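P1 (Rice yellow mottle virus, PDB 6TY2) suppresses RNA silencing and contributes to viral spread, this chain being its C-terminal zinc-finger part. Local coordinates at residues V32-S35 and D40-E43. Residues are numbered along the deposited sequence; the frame is centred on the assembly and turned at random.
Sequences VYLS and DIPE
Leu-34 touches both Asp-40 and Ile-41, and its methyl CD2 makes the closest approach to each. Against Ile-41 the contact is apolar, CD2 of Leu-34 lying 3.8 Å from CD1 of Ile-41, with the two side chains crossing at about a right angle. Against Asp-40 the same methyl meets a carboxylate oxygen, OD1, at 3.5 Å; CG and CD1 of Leu-34 also lie close to OD1, at 3.7 and 3.8 Å, so the isobutyl fork abuts one oxygen. No hydrogen bond joins the segments, which bury 117 Å² in all. In Asp-40, CG sits between the backbone N and the carbonyl carbon (chi1 60°), which carries the carboxylate to the leucine; its other oxygen, OD2, forms a salt bridge with Arg-11. The backbone N of Leu-34 is hydrogen-bonded to OD1 of Asn-12, and its side chain also touches His-8 and Arg-11. Ile-41 lies beside the zinc site of His-8, Cys-39, His-44 and Cys-48, its side chain about 5 Å from the zinc ion. The contact thus joins two loop segments next to the zinc finger's metal site, with Leu-34 and Asp-40 both tied to helix 3-24.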
ATOM      1  N   VAL A  32      -0.621  -3.605 -11.767  1.00 19.99           N
ATOM      2  CA  VAL A  32      -1.736  -3.263 -12.638  1.00 21.74           C
ATOM      3  C   VAL A  32      -1.856  -1.761 -12.668  1.00 20.18           C
ATOM      4  O   VAL A  32      -1.572  -1.092 -11.676  1.00 19.44           O
ATOM      5  CB  VAL A  32      -3.046  -3.929 -12.156  1.00 25.77           C
ATOM      6  CG1 VAL A  32      -3.315  -3.554 -10.758  1.00 26.93           C
ATOM      7  CG2 VAL A  32      -4.228  -3.561 -13.027  1.00 25.55           C
ATOM      8  N   TYR A  33      -2.248  -1.226 -13.816  1.00 19.52           N
ATOM      9  CA  TYR A  33      -2.255   0.209 -14.015  1.00 21.21           C
ATOM     10  C   TYR A  33      -3.473   0.903 -13.373  1.00 16.98           C
ATOM     11  O   TYR A  33      -4.547   0.331 -13.260  1.00 20.55           O
ATOM     12  CB  TYR A  33      -2.200   0.511 -15.504  1.00 23.01           C
ATOM     13  CG  TYR A  33      -0.873   0.207 -16.186  1.00 20.52           C
ATOM     14  CD1 TYR A  33       0.297   0.840 -15.790  1.00 21.52           C
ATOM     15  CD2 TYR A  33      -0.810  -0.671 -17.257  1.00 22.43           C
ATOM     16  CE1 TYR A  33       1.503   0.589 -16.431  1.00 19.86           C
ATOM     17  CE2 TYR A  33       0.390  -0.930 -17.915  1.00 27.09           C
ATOM     18  CZ  TYR A  33       1.543  -0.295 -17.500  1.00 26.49           C
ATOM     19  OH  TYR A  33       2.736  -0.551 -18.143  1.00 24.97           O
ATOM     20  N   LEU A  34      -3.289   2.146 -12.952  1.00 19.84           N
ATOM     21  CA  LEU A  34      -4.363   2.902 -12.312  1.00 21.20           C
ATOM     22  C   LEU A  34      -5.226   3.699 -13.300  1.00 19.16           C
ATOM     23  O   LEU A  34      -4.738   4.198 -14.322  1.00 22.32           O
ATOM     24  CB  LEU A  34      -3.782   3.871 -11.282  1.00 20.62           C
ATOM     25  CG  LEU A  34      -3.253   3.414  -9.929  1.00 16.13           C
ATOM     26  CD1 LEU A  34      -2.134   2.401 -10.062  1.00 19.82           C
ATOM     27  CD2 LEU A  34      -2.756   4.636  -9.190  1.00 16.95           C
ATOM     28  N   SER A  35      -6.506   3.834 -12.971  1.00 19.36           N
ATOM     29  CA  SER A  35      -7.375   4.813 -13.621  1.00 21.67           C
ATOM     30  C   SER A  35      -8.314   5.342 -12.563  1.00 20.06           C
ATOM     31  O   SER A  35      -8.301   4.857 -11.438  1.00 19.71           O
ATOM     32  CB  SER A  35      -8.168   4.197 -14.772  1.00 18.20           C
ATOM     33  OG  SER A  35      -9.075   3.230 -14.278  1.00 24.57           O
ATOM     34  N   ASP A  40      -5.393   3.046  -6.318  1.00 17.45           N
ATOM     35  CA  ASP A  40      -4.997   2.635  -4.972  1.00 18.33           C
ATOM     36  C   ASP A  40      -4.307   3.759  -4.204  1.00 19.95           C
ATOM     37  O   ASP A  40      -3.580   3.510  -3.254  1.00 22.65           O
ATOM     38  CB  ASP A  40      -4.108   1.383  -5.014  1.00 18.38           C
ATOM     39  CG  ASP A  40      -2.824   1.575  -5.812  1.00 22.59           C
ATOM     40  OD1 ASP A  40      -2.607   2.677  -6.338  1.00 21.51           O
ATOM     41  OD2 ASP A  40      -2.017   0.616  -5.912  1.00 23.78           O
ATOM     42  N   ILE A  41      -4.554   4.996  -4.610  1.00 16.32           N
ATOM     43  CA  ILE A  41      -4.036   6.162  -3.892  1.00 16.75           C
ATOM     44  C   ILE A  41      -5.095   6.672  -2.919  1.00 21.32           C
ATOM     45  O   ILE A  41      -6.092   7.237  -3.337  1.00 19.53           O
ATOM     46  CB  ILE A  41      -3.635   7.278  -4.858  1.00 19.03           C
ATOM     47  CG1 ILE A  41      -2.732   6.726  -5.963  1.00 20.13           C
ATOM     48  CG2 ILE A  41      -2.965   8.424  -4.112  1.00 19.92           C
ATOM     49  CD1 ILE A  41      -2.376   7.762  -7.018  1.00 21.85           C
ATOM     50  N   PRO A  42      -4.898   6.445  -1.614  1.00 20.08           N
ATOM     51  CA  PRO A  42      -5.940   6.758  -0.628  1.00 22.45           C
ATOM     52  C   PRO A  42      -6.414   8.196  -0.695  1.00 22.32           C
ATOM     53  O   PRO A  42      -7.600   8.454  -0.509  1.00 22.89           O
ATOM     54  CB  PRO A  42      -5.250   6.480   0.710  1.00 26.12           C
ATOM     55  CG  PRO A  42      -4.192   5.486   0.373  1.00 22.05           C
ATOM     56  CD  PRO A  42      -3.693   5.895  -0.982  1.00 21.00           C
ATOM     57  N   GLU A  43      -5.496   9.107  -0.982  1.00 23.43           N
ATOM     58  CA  GLU A  43      -5.796  10.528  -1.048  1.00 23.06           C
ATOM     59  C   GLU A  43      -6.830  10.814  -2.134  1.00 21.25           C
ATOM     60  O   GLU A  43      -7.592  11.772  -2.043  1.00 23.44           O
ATOM     61  CB  GLU A  43      -4.510  11.335  -1.301  1.00 24.86           C
ATOM     62  CG  GLU A  43      -3.472  11.292  -0.168  1.00 28.44           C
ATOM     63  CD  GLU A  43      -2.699   9.973  -0.095  1.00 30.12           C
ATOM     64  OE1 GLU A  43      -2.745   9.179  -1.054  1.00 24.26           O
ATOM     65  OE2 GLU A  43      -2.032   9.728   0.929  1.00 37.76           O
TER